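PDB 4H3K: RNA polymerase II subunit A C-terminal domain phosphatase SSU72 from Homo sapiens, which removes phosphate from serine and threonine residues of the C-terminal domain of RNA polymerase II and takes part in RNA processing, polyadenylation and transcription termination. Local coordinates for residues F56-H61 with D137-D142; V62-P67 with H103-N108; C151-V156 with D187-I192. The protein carries 1 engineered substitution. All coordinates share one frame; numbering follows the deposited sequence.

Contact 1 of 3, residues F56-H61 with D137-D142; sequences FGTGTH and DQVVED
The flat amide of Gln-138 is approached by Thr-58 both at its oxygen and over one face. Thr-58 OG1 donates to Gln-138 OE1 at 2.7 Å, a short bond, yet it reaches the oxygen from 40° out of the carbonyl plane with a C=O...donor angle of 136°, not along a lone pair. Thr-58 O is 3.8 Å from both Gln-138 CD and NE2, so it lies over that same face without a hydrogen bond to the nitrogen. The amide therefore lies against the start of the loop that follows strand 52-57. The glutamine gets there by running straight beyond CG (chi2 176°), which carries the amide past the threonine CB. The aliphatic root of the chain packs as well, Gln-138 CB lying 3.7 Å from Thr-58 CB. The two branches of Thr-58 divide the work: OG1 takes the amide, while Thr-58 CG2 meets Val-139 CG2 at 3.8 Å, the two side chains being nearly perpendicular. One small residue thus joins one hydrogen bond to a buried methyl contact. Its backbone bonds to Ser-32, probably the engineered residue at the signature cysteine position, where strand 27-32 leads into the CX5R phosphate-binding loop expected of this phosphatase family. Val-31 of that strand touches both Thr-58 and Val-139, and Arg-134 and Val-135, one turn back on helix 133-145, also touch the threonine, so the helix packs across the C-terminal ends of two parallel strands, 52-57 and 27-32, beside that loop.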
ATOM      1  N   PHE B  56       7.426 -13.812   9.190  1.00 23.05           N
ATOM      2  CA  PHE B  56       6.094 -14.391   9.317  1.00 22.73           C
ATOM      3  C   PHE B  56       6.025 -15.670   8.528  1.00 22.84           C
ATOM      4  O   PHE B  56       6.900 -15.948   7.704  1.00 22.43           O
ATOM      5  CB  PHE B  56       5.011 -13.429   8.762  1.00 22.53           C
ATOM      6  CG  PHE B  56       5.010 -12.080   9.409  1.00 23.39           C
ATOM      7  CD1 PHE B  56       4.328 -11.882  10.605  1.00 25.74           C
ATOM      8  CD2 PHE B  56       5.711 -11.007   8.824  1.00 24.01           C
ATOM      9  CE1 PHE B  56       4.326 -10.638  11.225  1.00 28.41           C
ATOM     10  CE2 PHE B  56       5.725  -9.764   9.417  1.00 27.08           C
ATOM     11  CZ  PHE B  56       5.018  -9.564  10.626  1.00 26.92           C
ATOM     12  N   GLY B  57       4.965 -16.435   8.778  1.00 23.73           N
ATOM     13  CA  GLY B  57       4.607 -17.573   7.933  1.00 24.79           C
ATOM     14  C   GLY B  57       3.165 -17.414   7.439  1.00 25.09           C
ATOM     15  O   GLY B  57       2.338 -16.826   8.118  1.00 26.05           O
ATOM     16  N   THR B  58       2.864 -17.925   6.251  1.00 25.39           N
ATOM     17  CA  THR B  58       1.495 -17.892   5.746  1.00 26.14           C
ATOM     18  C   THR B  58       0.773 -19.223   5.837  1.00 28.13           C
ATOM     19  O   THR B  58      -0.420 -19.287   5.524  1.00 27.68           O
ATOM     20  CB  THR B  58       1.439 -17.491   4.276  1.00 26.77           C
ATOM     21  OG1 THR B  58       2.329 -18.331   3.538  1.00 25.06           O
ATOM     22  CG2 THR B  58       1.826 -15.998   4.111  1.00 26.32           C
ATOM     23  N   GLY B  59       1.480 -20.284   6.243  1.00 28.53           N
ATOM     24  CA  GLY B  59       0.873 -21.611   6.305  1.00 29.30           C
ATOM     25  C   GLY B  59      -0.275 -21.685   7.306  1.00 31.48           C
ATOM     26  O   GLY B  59      -0.349 -20.899   8.270  1.00 31.12           O
ATOM     27  N   THR B  60      -1.173 -22.642   7.084  1.00 32.36           N
ATOM     28  CA  THR B  60      -2.249 -22.928   8.015  1.00 35.33           C
ATOM     29  C   THR B  60      -1.717 -23.405   9.377  1.00 35.38           C
ATOM     30  O   THR B  60      -2.364 -23.233  10.412  1.00 36.20           O
ATOM     31  CB  THR B  60      -3.181 -24.005   7.380  1.00 36.25           C
ATOM     32  OG1 THR B  60      -3.712 -23.460   6.140  1.00 40.71           O
ATOM     33  CG2 THR B  60      -4.334 -24.304   8.272  1.00 40.50           C
ATOM     34  N   HIS B  61      -0.542 -24.029   9.357  1.00 34.22           N
ATOM     35  CA  HIS B  61       0.071 -24.605  10.550  1.00 34.14           C
ATOM     36  C   HIS B  61       1.584 -24.650  10.343  1.00 32.64           C
ATOM     37  O   HIS B  61       2.081 -24.403   9.244  1.00 31.54           O
ATOM     38  CB  HIS B  61      -0.453 -26.023  10.794  1.00 35.02           C
ATOM     39  CG  HIS B  61      -0.319 -26.916   9.600  1.00 35.76           C
ATOM     40  ND1 HIS B  61       0.778 -27.725   9.394  1.00 36.70           N
ATOM     41  CD2 HIS B  61      -1.124 -27.095   8.529  1.00 34.21           C
ATOM     42  CE1 HIS B  61       0.631 -28.383   8.259  1.00 36.98           C
ATOM     43  NE2 HIS B  61      -0.510 -28.011   7.710  1.00 37.92           N
ATOM     44  N   ASP B 137       1.487 -15.924  -3.173  1.00 22.64           N
ATOM     45  CA  ASP B 137       0.033 -15.925  -3.450  1.00 23.75           C
ATOM     46  C   ASP B 137      -0.773 -15.645  -2.178  1.00 23.20           C
ATOM     47  O   ASP B 137      -1.758 -14.922  -2.211  1.00 23.76           O
ATOM     48  CB  ASP B 137      -0.435 -17.263  -4.038  1.00 24.74           C
ATOM     49  CG  ASP B 137       0.050 -17.477  -5.441  1.00 28.24           C
ATOM     50  OD1 ASP B 137       0.393 -16.481  -6.135  1.00 26.80           O
ATOM     51  OD2 ASP B 137       0.103 -18.650  -5.854  1.00 26.97           O
ATOM     52  N   GLN B 138      -0.343 -16.207  -1.059  1.00 23.31           N
ATOM     53  CA  GLN B 138      -1.070 -16.055   0.198  1.00 24.96           C
ATOM     54  C   GLN B 138      -0.923 -14.635   0.731  1.00 23.90           C
ATOM     55  O   GLN B 138      -1.897 -14.020   1.207  1.00 22.65           O
ATOM     56  CB  GLN B 138      -0.595 -17.107   1.223  1.00 25.08           C
ATOM     57  CG  GLN B 138      -1.140 -18.511   0.865  1.00 31.39           C
ATOM     58  CD  GLN B 138      -0.643 -19.636   1.759  1.00 37.28           C
ATOM     59  OE1 GLN B 138       0.557 -19.753   2.071  1.00 39.38           O
ATOM     60  NE2 GLN B 138      -1.573 -20.491   2.163  1.00 40.93           N
ATOM     61  N   VAL B 139       0.290 -14.111   0.651  1.00 22.13           N
ATOM     62  CA  VAL B 139       0.514 -12.741   1.081  1.00 22.90           C
ATOM     63  C   VAL B 139      -0.346 -11.779   0.254  1.00 23.13           C
ATOM     64  O   VAL B 139      -1.020 -10.895   0.792  1.00 23.59           O
ATOM     65  CB  VAL B 139       2.016 -12.330   0.918  1.00 22.93           C
ATOM     66  CG1 VAL B 139       2.146 -10.804   0.924  1.00 21.00           C
ATOM     67  CG2 VAL B 139       2.874 -12.994   2.042  1.00 22.85           C
ATOM     68  N   VAL B 140      -0.340 -11.960  -1.066  1.00 24.05           N
ATOM     69  CA  VAL B 140      -1.135 -11.092  -1.948  1.00 23.61           C
ATOM     70  C   VAL B 140      -2.649 -11.228  -1.716  1.00 25.36           C
ATOM     71  O   VAL B 140      -3.365 -10.209  -1.636  1.00 25.50           O
ATOM     72  CB  VAL B 140      -0.767 -11.317  -3.433  1.00 24.05           C
ATOM     73  CG1 VAL B 140      -1.742 -10.575  -4.358  1.00 25.34           C
ATOM     74  CG2 VAL B 140       0.669 -10.821  -3.676  1.00 21.24           C
ATOM     75  N   GLU B 141      -3.127 -12.469  -1.589  1.00 25.42           N
ATOM     76  CA  GLU B 141      -4.533 -12.679  -1.290  1.00 26.88           C
ATOM     77  C   GLU B 141      -4.928 -11.939  -0.015  1.00 26.85           C
ATOM     78  O   GLU B 141      -5.961 -11.273   0.025  1.00 26.99           O
ATOM     79  CB  GLU B 141      -4.871 -14.158  -1.116  1.00 27.69           C
ATOM     80  CG  GLU B 141      -6.415 -14.319  -0.941  1.00 34.57           C
ATOM     81  CD  GLU B 141      -6.892 -15.739  -1.054  1.00 43.10           C
ATOM     82  OE1 GLU B 141      -6.056 -16.657  -0.898  1.00 45.80           O
ATOM     83  OE2 GLU B 141      -8.113 -15.930  -1.304  1.00 49.76           O
ATOM     84  N   ASP B 142      -4.118 -12.088   1.034  1.00 25.88           N
ATOM     85  CA  ASP B 142      -4.390 -11.428   2.296  1.00 27.33           C
ATOM     86  C   ASP B 142      -4.441  -9.881   2.141  1.00 26.74           C
ATOM     87  O   ASP B 142      -5.444  -9.256   2.459  1.00 26.91           O
ATOM     88  CB  ASP B 142      -3.322 -11.815   3.318  1.00 27.57           C
ATOM     89  CG  ASP B 142      -3.650 -11.332   4.697  1.00 33.40           C
ATOM     90  OD1 ASP B 142      -4.841 -11.312   5.038  1.00 40.08           O
ATOM     91  OD2 ASP B 142      -2.741 -10.959   5.450  1.00 37.62           O
TER

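Contact 2 of 3, residues V62-P67 with H103-N108; sequences VKLPGP and HMLDRN
Leu-64, in the short strand 62-64, faces Leu-105 of helix 101-109 at a CA-CA separation of 10.0 Å, wide enough that side chains alone bridge the gap. The two methyls of Leu-64 go to different partners. Its CD1 touches Met-104 CE at 3.7 Å, while Leu-64 CD2 lies 4.3 Å from Leu-105 CD2, a looser touch. Met-104 reaches over by leaving the helix with CG anti to its N (chi1 -173°), staying extended as far as SD, then bending there (chi3 77°) to bring the terminal methyl obliquely against the leucine. The near-eclipsed chi2 of Leu-64, 3°, makes its exact methyl positions less certain. Met-84 of helix 81-98 and Gln-36 each touch both Leu-64 and Leu-105. The next turn of the helix is polar: Arg-107 grips a single oxygen side-on, NE giving 2.7 Å and NH2 2.9 Å to Asn-108 OD1, which lies almost in the guanidinium plane. With Arg-107 NH1 in a salt bridge to Glu-41 and Asn-108 ND2 donating to Gln-36 O, both flat groups are fixed in rotation, and the asparagine ties the helix to the loop after strand 27-32. A phosphate ion, probably from the crystallisation liquor, lies about 6 Å from the Leu-64 side chain and may mark the phosphate-binding pocket. The contact between the segments rests on methyl packing and burial of apolar surface, without directional bonds; those run from the strand to Tyr-75 and Asn-73 of strand 73-75 and to Ser-34, and from the helix to Glu-41 and Gln-36.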
ATOM      1  N   VAL B  62       2.290 -24.988  11.410  1.00 31.80           N
ATOM      2  CA  VAL B  62       3.737 -25.080  11.403  1.00 31.69           C
ATOM      3  C   VAL B  62       4.125 -26.510  11.124  1.00 33.13           C
ATOM      4  O   VAL B  62       3.548 -27.449  11.685  1.00 33.22           O
ATOM      5  CB  VAL B  62       4.303 -24.658  12.764  1.00 30.96           C
ATOM      6  CG1 VAL B  62       5.816 -24.974  12.889  1.00 32.47           C
ATOM      7  CG2 VAL B  62       4.022 -23.169  12.983  1.00 30.18           C
ATOM      8  N   LYS B  63       5.091 -26.666  10.234  1.00 33.47           N
ATOM      9  CA  LYS B  63       5.589 -27.950   9.832  1.00 35.80           C
ATOM     10  C   LYS B  63       7.099 -27.962  10.136  1.00 36.28           C
ATOM     11  O   LYS B  63       7.816 -26.980   9.892  1.00 35.30           O
ATOM     12  CB  LYS B  63       5.287 -28.151   8.345  1.00 36.63           C
ATOM     13  CG  LYS B  63       5.571 -29.545   7.805  1.00 41.86           C
ATOM     14  CD  LYS B  63       6.066 -29.509   6.346  1.00 47.19           C
ATOM     15  CE  LYS B  63       4.944 -29.749   5.323  1.00 50.89           C
ATOM     16  NZ  LYS B  63       3.825 -28.732   5.333  1.00 53.36           N
ATOM     17  N   LEU B  64       7.563 -29.060  10.705  1.00 36.94           N
ATOM     18  CA  LEU B  64       8.976 -29.299  10.868  1.00 37.63           C
ATOM     19  C   LEU B  64       9.246 -30.685  10.293  1.00 39.25           C
ATOM     20  O   LEU B  64       8.359 -31.556  10.360  1.00 38.91           O
ATOM     21  CB  LEU B  64       9.318 -29.278  12.353  1.00 37.32           C
ATOM     22  CG  LEU B  64       9.931 -28.063  13.052  1.00 39.66           C
ATOM     23  CD1 LEU B  64      10.108 -26.844  12.161  1.00 37.06           C
ATOM     24  CD2 LEU B  64       9.229 -27.722  14.384  1.00 40.88           C
ATOM     25  N   PRO B  65      10.446 -30.901   9.720  1.00 39.42           N
ATOM     26  CA  PRO B  65      10.770 -32.239   9.223  1.00 41.19           C
ATOM     27  C   PRO B  65      10.712 -33.277  10.351  1.00 42.19           C
ATOM     28  O   PRO B  65      10.977 -32.939  11.495  1.00 41.74           O
ATOM     29  CB  PRO B  65      12.217 -32.086   8.724  1.00 40.91           C
ATOM     30  CG  PRO B  65      12.340 -30.620   8.347  1.00 40.30           C
ATOM     31  CD  PRO B  65      11.475 -29.896   9.351  1.00 39.95           C
ATOM     32  N   GLY B  66      10.343 -34.515  10.031  1.00 44.48           N
ATOM     33  CA  GLY B  66      10.357 -35.602  11.015  1.00 46.52           C
ATOM     34  C   GLY B  66      11.155 -36.792  10.496  1.00 49.03           C
ATOM     35  O   GLY B  66      11.983 -36.623   9.593  1.00 47.91           O
ATOM     36  N   PRO B  67      10.871 -38.012  11.023  1.00 50.89           N
ATOM     37  CA  PRO B  67      11.660 -39.214  10.724  1.00 53.34           C
ATOM     38  C   PRO B  67      11.600 -39.669   9.262  1.00 55.05           C
ATOM     39  O   PRO B  67      12.451 -40.441   8.815  1.00 56.93           O
ATOM     40  CB  PRO B  67      11.063 -40.278  11.661  1.00 54.17           C
ATOM     41  CG  PRO B  67       9.678 -39.825  11.938  1.00 53.16           C
ATOM     42  CD  PRO B  67       9.739 -38.307  11.925  1.00 51.35           C
ATOM     43  N   HIS B 103      19.008 -27.164  16.826  1.00 40.92           N
ATOM     44  CA  HIS B 103      19.830 -25.965  16.641  1.00 41.24           C
ATOM     45  C   HIS B 103      19.014 -24.825  16.004  1.00 39.92           C
ATOM     46  O   HIS B 103      19.085 -23.688  16.465  1.00 40.63           O
ATOM     47  CB  HIS B 103      21.089 -26.288  15.818  1.00 41.85           C
ATOM     48  CG  HIS B 103      22.037 -25.129  15.670  1.00 45.34           C
ATOM     49  ND1 HIS B 103      21.772 -24.049  14.854  1.00 47.40           N
ATOM     50  CD2 HIS B 103      23.249 -24.884  16.227  1.00 49.66           C
ATOM     51  CE1 HIS B 103      22.770 -23.186  14.922  1.00 47.50           C
ATOM     52  NE2 HIS B 103      23.680 -23.668  15.745  1.00 49.79           N
ATOM     53  N   MET B 104      18.234 -25.138  14.961  1.00 39.23           N
ATOM     54  CA  MET B 104      17.354 -24.149  14.302  1.00 37.36           C
ATOM     55  C   MET B 104      16.354 -23.561  15.296  1.00 37.01           C
ATOM     56  O   MET B 104      16.192 -22.344  15.371  1.00 35.78           O
ATOM     57  CB  MET B 104      16.599 -24.790  13.145  1.00 37.14           C
ATOM     58  CG  MET B 104      15.781 -23.800  12.292  1.00 35.40           C
ATOM     59  SD  MET B 104      14.797 -24.744  11.123  1.00 35.70           S
ATOM     60  CE  MET B 104      13.459 -25.367  12.152  1.00 31.30           C
ATOM     61  N   LEU B 105      15.700 -24.434  16.067  1.00 36.54           N
ATOM     62  CA  LEU B 105      14.736 -23.993  17.076  1.00 36.96           C
ATOM     63  C   LEU B 105      15.347 -23.089  18.142  1.00 37.75           C
ATOM     64  O   LEU B 105      14.755 -22.084  18.530  1.00 36.83           O
ATOM     65  CB  LEU B 105      13.999 -25.187  17.707  1.00 37.17           C
ATOM     66  CG  LEU B 105      12.935 -25.852  16.823  1.00 35.20           C
ATOM     67  CD1 LEU B 105      12.446 -27.194  17.414  1.00 35.22           C
ATOM     68  CD2 LEU B 105      11.738 -24.929  16.524  1.00 31.79           C
ATOM     69  N   ASP B 106      16.542 -23.461  18.601  1.00 39.89           N
ATOM     70  CA  ASP B 106      17.325 -22.657  19.536  1.00 40.74           C
ATOM     71  C   ASP B 106      17.688 -21.301  18.948  1.00 39.64           C
ATOM     72  O   ASP B 106      17.542 -20.276  19.613  1.00 40.01           O
ATOM     73  CB  ASP B 106      18.599 -23.407  19.922  1.00 42.46           C
ATOM     74  CG  ASP B 106      19.413 -22.667  20.949  1.00 46.12           C
ATOM     75  OD1 ASP B 106      18.922 -22.504  22.082  1.00 49.10           O
ATOM     76  OD2 ASP B 106      20.539 -22.241  20.622  1.00 49.07           O
ATOM     77  N   ARG B 107      18.161 -21.289  17.706  1.00 38.36           N
ATOM     78  CA  ARG B 107      18.410 -20.014  16.988  1.00 37.21           C
ATOM     79  C   ARG B 107      17.127 -19.146  16.978  1.00 36.25           C
ATOM     80  O   ARG B 107      17.165 -17.926  17.252  1.00 34.97           O
ATOM     81  CB  ARG B 107      18.896 -20.307  15.554  1.00 36.89           C
ATOM     82  CG  ARG B 107      19.383 -19.128  14.719  1.00 36.61           C
ATOM     83  CD  ARG B 107      18.234 -18.275  14.108  1.00 32.10           C
ATOM     84  NE  ARG B 107      17.236 -19.049  13.364  1.00 32.53           N
ATOM     85  CZ  ARG B 107      17.453 -19.664  12.206  1.00 31.84           C
ATOM     86  NH1 ARG B 107      18.645 -19.590  11.611  1.00 33.96           N
ATOM     87  NH2 ARG B 107      16.466 -20.336  11.630  1.00 32.00           N
ATOM     88  N   ASN B 108      15.995 -19.793  16.679  1.00 35.51           N
ATOM     89  CA  ASN B 108      14.720 -19.104  16.533  1.00 35.33           C
ATOM     90  C   ASN B 108      14.303 -18.458  17.841  1.00 36.30           C
ATOM     91  O   ASN B 108      13.893 -17.296  17.869  1.00 35.22           O
ATOM     92  CB  ASN B 108      13.618 -20.064  16.010  1.00 34.83           C
ATOM     93  CG  ASN B 108      13.813 -20.450  14.531  1.00 32.61           C
ATOM     94  OD1 ASN B 108      14.668 -19.901  13.853  1.00 27.72           O
ATOM     95  ND2 ASN B 108      13.026 -21.421  14.046  1.00 32.89           N
TER

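Contact 3 of 3, residues C151-V156 with D187-I192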
ATOM      1  N   CYS B 151      -3.813   4.054   0.739  1.00 29.21           N
ATOM      2  CA  CYS B 151      -3.252   3.820  -0.618  1.00 28.81           C
ATOM      3  C   CYS B 151      -1.733   3.889  -0.694  1.00 27.04           C
ATOM      4  O   CYS B 151      -1.193   3.975  -1.785  1.00 25.39           O
ATOM      5  CB  CYS B 151      -3.889   4.748  -1.678  1.00 29.05           C
ATOM      6  SG  CYS B 151      -5.698   4.530  -1.744  1.00 36.84           S
ATOM      7  N   GLN B 152      -1.039   3.843   0.445  1.00 25.95           N
ATOM      8  CA  GLN B 152       0.430   3.707   0.442  1.00 26.21           C
ATOM      9  C   GLN B 152       0.822   2.295  -0.069  1.00 24.63           C
ATOM     10  O   GLN B 152       0.342   1.281   0.465  1.00 23.05           O
ATOM     11  CB  GLN B 152       0.984   3.936   1.861  1.00 27.47           C
ATOM     12  CG  GLN B 152       2.429   3.492   2.033  1.00 31.83           C
ATOM     13  CD  GLN B 152       2.966   3.714   3.457  1.00 38.73           C
ATOM     14  OE1 GLN B 152       2.487   4.589   4.188  1.00 42.47           O
ATOM     15  NE2 GLN B 152       3.964   2.915   3.853  1.00 40.78           N
ATOM     16  N   PRO B 153       1.685   2.222  -1.109  1.00 24.28           N
ATOM     17  CA  PRO B 153       2.045   0.910  -1.687  1.00 22.43           C
ATOM     18  C   PRO B 153       3.049   0.150  -0.862  1.00 22.13           C
ATOM     19  O   PRO B 153       3.872   0.756  -0.164  1.00 21.67           O
ATOM     20  CB  PRO B 153       2.633   1.255  -3.057  1.00 23.39           C
ATOM     21  CG  PRO B 153       3.121   2.693  -2.907  1.00 25.09           C
ATOM     22  CD  PRO B 153       2.094   3.343  -1.976  1.00 24.18           C
ATOM     23  N   VAL B 154       2.922  -1.174  -0.881  1.00 19.95           N
ATOM     24  CA  VAL B 154       3.962  -2.048  -0.372  1.00 19.88           C
ATOM     25  C   VAL B 154       4.385  -3.004  -1.501  1.00 19.23           C
ATOM     26  O   VAL B 154       3.554  -3.630  -2.148  1.00 19.69           O
ATOM     27  CB  VAL B 154       3.600  -2.781   0.991  1.00 20.03           C
ATOM     28  CG1 VAL B 154       2.304  -3.609   0.891  1.00 20.63           C
ATOM     29  CG2 VAL B 154       4.773  -3.658   1.484  1.00 17.97           C
ATOM     30  N   HIS B 155       5.688  -3.057  -1.756  1.00 18.84           N
ATOM     31  CA  HIS B 155       6.259  -3.927  -2.780  1.00 19.55           C
ATOM     32  C   HIS B 155       6.436  -5.327  -2.239  1.00 19.56           C
ATOM     33  O   HIS B 155       6.955  -5.507  -1.124  1.00 20.64           O
ATOM     34  CB  HIS B 155       7.586  -3.315  -3.277  1.00 19.65           C
ATOM     35  CG  HIS B 155       7.360  -2.189  -4.227  1.00 19.04           C
ATOM     36  ND1 HIS B 155       6.897  -0.957  -3.817  1.00 21.11           N
ATOM     37  CD2 HIS B 155       7.365  -2.154  -5.585  1.00 15.92           C
ATOM     38  CE1 HIS B 155       6.710  -0.185  -4.875  1.00 18.04           C
ATOM     39  NE2 HIS B 155       7.012  -0.886  -5.958  1.00 22.43           N
ATOM     40  N   VAL B 156       5.958  -6.310  -3.005  1.00 18.68           N
ATOM     41  CA  VAL B 156       6.041  -7.697  -2.611  1.00 18.53           C
ATOM     42  C   VAL B 156       6.862  -8.429  -3.697  1.00 18.84           C
ATOM     43  O   VAL B 156       6.533  -8.372  -4.892  1.00 18.19           O
ATOM     44  CB  VAL B 156       4.629  -8.345  -2.497  1.00 18.10           C
ATOM     45  CG1 VAL B 156       4.763  -9.800  -2.043  1.00 19.20           C
ATOM     46  CG2 VAL B 156       3.695  -7.539  -1.539  1.00 17.59           C
ATOM     47  N   ASP B 187      15.953   5.898  -5.526  1.00 33.57           N
ATOM     48  CA  ASP B 187      14.505   5.946  -5.624  1.00 29.54           C
ATOM     49  C   ASP B 187      14.035   4.511  -5.768  1.00 28.00           C
ATOM     50  O   ASP B 187      14.076   3.955  -6.874  1.00 25.99           O
ATOM     51  CB  ASP B 187      14.152   6.796  -6.858  1.00 29.86           C
ATOM     52  CG  ASP B 187      12.636   6.941  -7.097  1.00 26.95           C
ATOM     53  OD1 ASP B 187      11.813   6.132  -6.617  1.00 23.88           O
ATOM     54  OD2 ASP B 187      12.272   7.888  -7.796  1.00 25.37           O
ATOM     55  N   MET B 188      13.624   3.903  -4.652  1.00 26.05           N
ATOM     56  CA  MET B 188      13.330   2.476  -4.645  1.00 25.94           C
ATOM     57  C   MET B 188      12.236   2.098  -5.672  1.00 24.15           C
ATOM     58  O   MET B 188      12.404   1.185  -6.467  1.00 23.20           O
ATOM     59  CB  MET B 188      12.918   1.986  -3.256  1.00 25.60           C
ATOM     60  CG  MET B 188      12.323   0.569  -3.333  1.00 30.54           C
ATOM     61  SD  MET B 188      11.675  -0.172  -1.802  1.00 42.24           S
ATOM     62  CE  MET B 188      11.165   1.288  -0.902  1.00 40.50           C
ATOM     63  N   GLU B 189      11.121   2.807  -5.661  1.00 23.12           N
ATOM     64  CA  GLU B 189      10.035   2.434  -6.578  1.00 23.68           C
ATOM     65  C   GLU B 189      10.419   2.566  -8.040  1.00 23.19           C
ATOM     66  O   GLU B 189       9.983   1.782  -8.872  1.00 23.05           O
ATOM     67  CB  GLU B 189       8.748   3.230  -6.289  1.00 23.76           C
ATOM     68  CG  GLU B 189       8.197   2.962  -4.894  1.00 23.14           C
ATOM     69  CD  GLU B 189       6.740   3.359  -4.801  1.00 25.75           C
ATOM     70  OE1 GLU B 189       6.485   4.512  -4.416  1.00 23.78           O
ATOM     71  OE2 GLU B 189       5.862   2.541  -5.162  1.00 27.65           O
ATOM     72  N   ASN B 190      11.228   3.562  -8.350  1.00 23.44           N
ATOM     73  CA  ASN B 190      11.608   3.788  -9.738  1.00 24.49           C
ATOM     74  C   ASN B 190      12.707   2.826 -10.252  1.00 24.18           C
ATOM     75  O   ASN B 190      12.789   2.573 -11.467  1.00 23.56           O
ATOM     76  CB  ASN B 190      12.044   5.240  -9.937  1.00 23.21           C
ATOM     77  CG  ASN B 190      12.104   5.638 -11.405  1.00 25.95           C
ATOM     78  OD1 ASN B 190      13.122   6.190 -11.890  1.00 28.64           O
ATOM     79  ND2 ASN B 190      11.039   5.388 -12.110  1.00 18.79           N
ATOM     80  N   GLU B 191      13.505   2.270  -9.340  1.00 24.22           N
ATOM     81  CA  GLU B 191      14.642   1.416  -9.747  1.00 25.02           C
ATOM     82  C   GLU B 191      14.543  -0.083  -9.416  1.00 24.25           C
ATOM     83  O   GLU B 191      15.373  -0.903  -9.887  1.00 24.67           O
ATOM     84  CB  GLU B 191      15.935   1.949  -9.120  1.00 25.82           C
ATOM     85  CG  GLU B 191      16.291   3.379  -9.547  1.00 31.59           C
ATOM     86  CD  GLU B 191      17.425   3.941  -8.696  1.00 38.77           C
ATOM     87  OE1 GLU B 191      18.299   3.126  -8.264  1.00 40.24           O
ATOM     88  OE2 GLU B 191      17.420   5.176  -8.439  1.00 41.87           O
ATOM     89  N   ILE B 192      13.566  -0.452  -8.596  1.00 23.81           N
ATOM     90  CA  ILE B 192      13.478  -1.821  -8.081  1.00 22.37           C
ATOM     91  C   ILE B 192      13.309  -2.830  -9.218  1.00 22.43           C
ATOM     92  O   ILE B 192      13.937  -3.890  -9.217  1.00 22.13           O
ATOM     93  CB  ILE B 192      12.348  -1.977  -7.022  1.00 23.10           C
ATOM     94  CG1 ILE B 192      12.412  -3.379  -6.391  1.00 22.74           C
ATOM     95  CG2 ILE B 192      10.934  -1.630  -7.631  1.00 22.33           C
ATOM     96  CD1 ILE B 192      11.492  -3.598  -5.172  1.00 26.96           C
TER
HETATM   97  O   HOH W   1       7.426   0.593  -8.995  1.00 19.99           O
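Helix 188-203 packs by its first turns on one face of the central sheet, against strand 153-159. The axes of 153-156 and 188-192 run roughly the same way, 29° apart and 10.9 Å from each other, and His-155 reaches across between them. Its ring, set with CG beside the backbone N (chi1 -78°), meets the aliphatic part of Glu-189, whose CG comes within 3.5 Å of His-155 CE1. The approach of Glu-189 OE2 to this same carbon is modelled too close, so the exact place of that oxygen, and with it the turn of the carboxylate against the ring, is doubtful. The side chain of Glu-189 also crosses that of Pro-153 at about a right angle. Beyond the two segments, Glu-189 OE1 has its stronger polar partner in a basic side chain of another protein chain. Ile-192 CG2 meets the imidazole obliquely, 4.1 Å from His-155 CD2. The strand alternates as a sheet between two helical layers does: Pro-153 and His-155 face helix 188-203, whereas Val-154 and Val-156 point away, toward Leu-143, Tyr-136 and Val-139 of helix 133-145. His-155 also meets the ring of His-209 on the neighbouring antiparallel strand 207-213, which contributes Phe-213 beside Pro-153. A water donates to Glu-189 O at 2.8 Å and reaches His-155 NE2 weakly at 3.4 Å, linking strand to helix backbone. Asp-187, the N-cap just before the helix, accepts at OD1 from Asn-190 N at 3.2 Å, from above the carboxylate plane; Asp-187 OD2 bonds to a polar side chain of that other protein chain.

All three contacts are largely buried, yet their surroundings differ. Contacts 1 and 3 both reach the five-stranded sheet, near its two ends, and they meet where Val-139 CG1 packs on Val-156 CG1 at 4.1 Å. Contact 1, closest to the centre of the chain, combines a hydrogen bond with methyl packing. Contact 3 lies about 21 Å away centre to centre. Both border the partner protein, contact 3 with more residues: its Glu-189 and Asp-187 bond to side chains of that protein, while a water joins strand and helix. Contact 2 joins the small two-stranded sheet to a helix by apolar side chains alone. Its strand segment follows directly on that of contact 1, but it is some 34 Å between centres from contact 3.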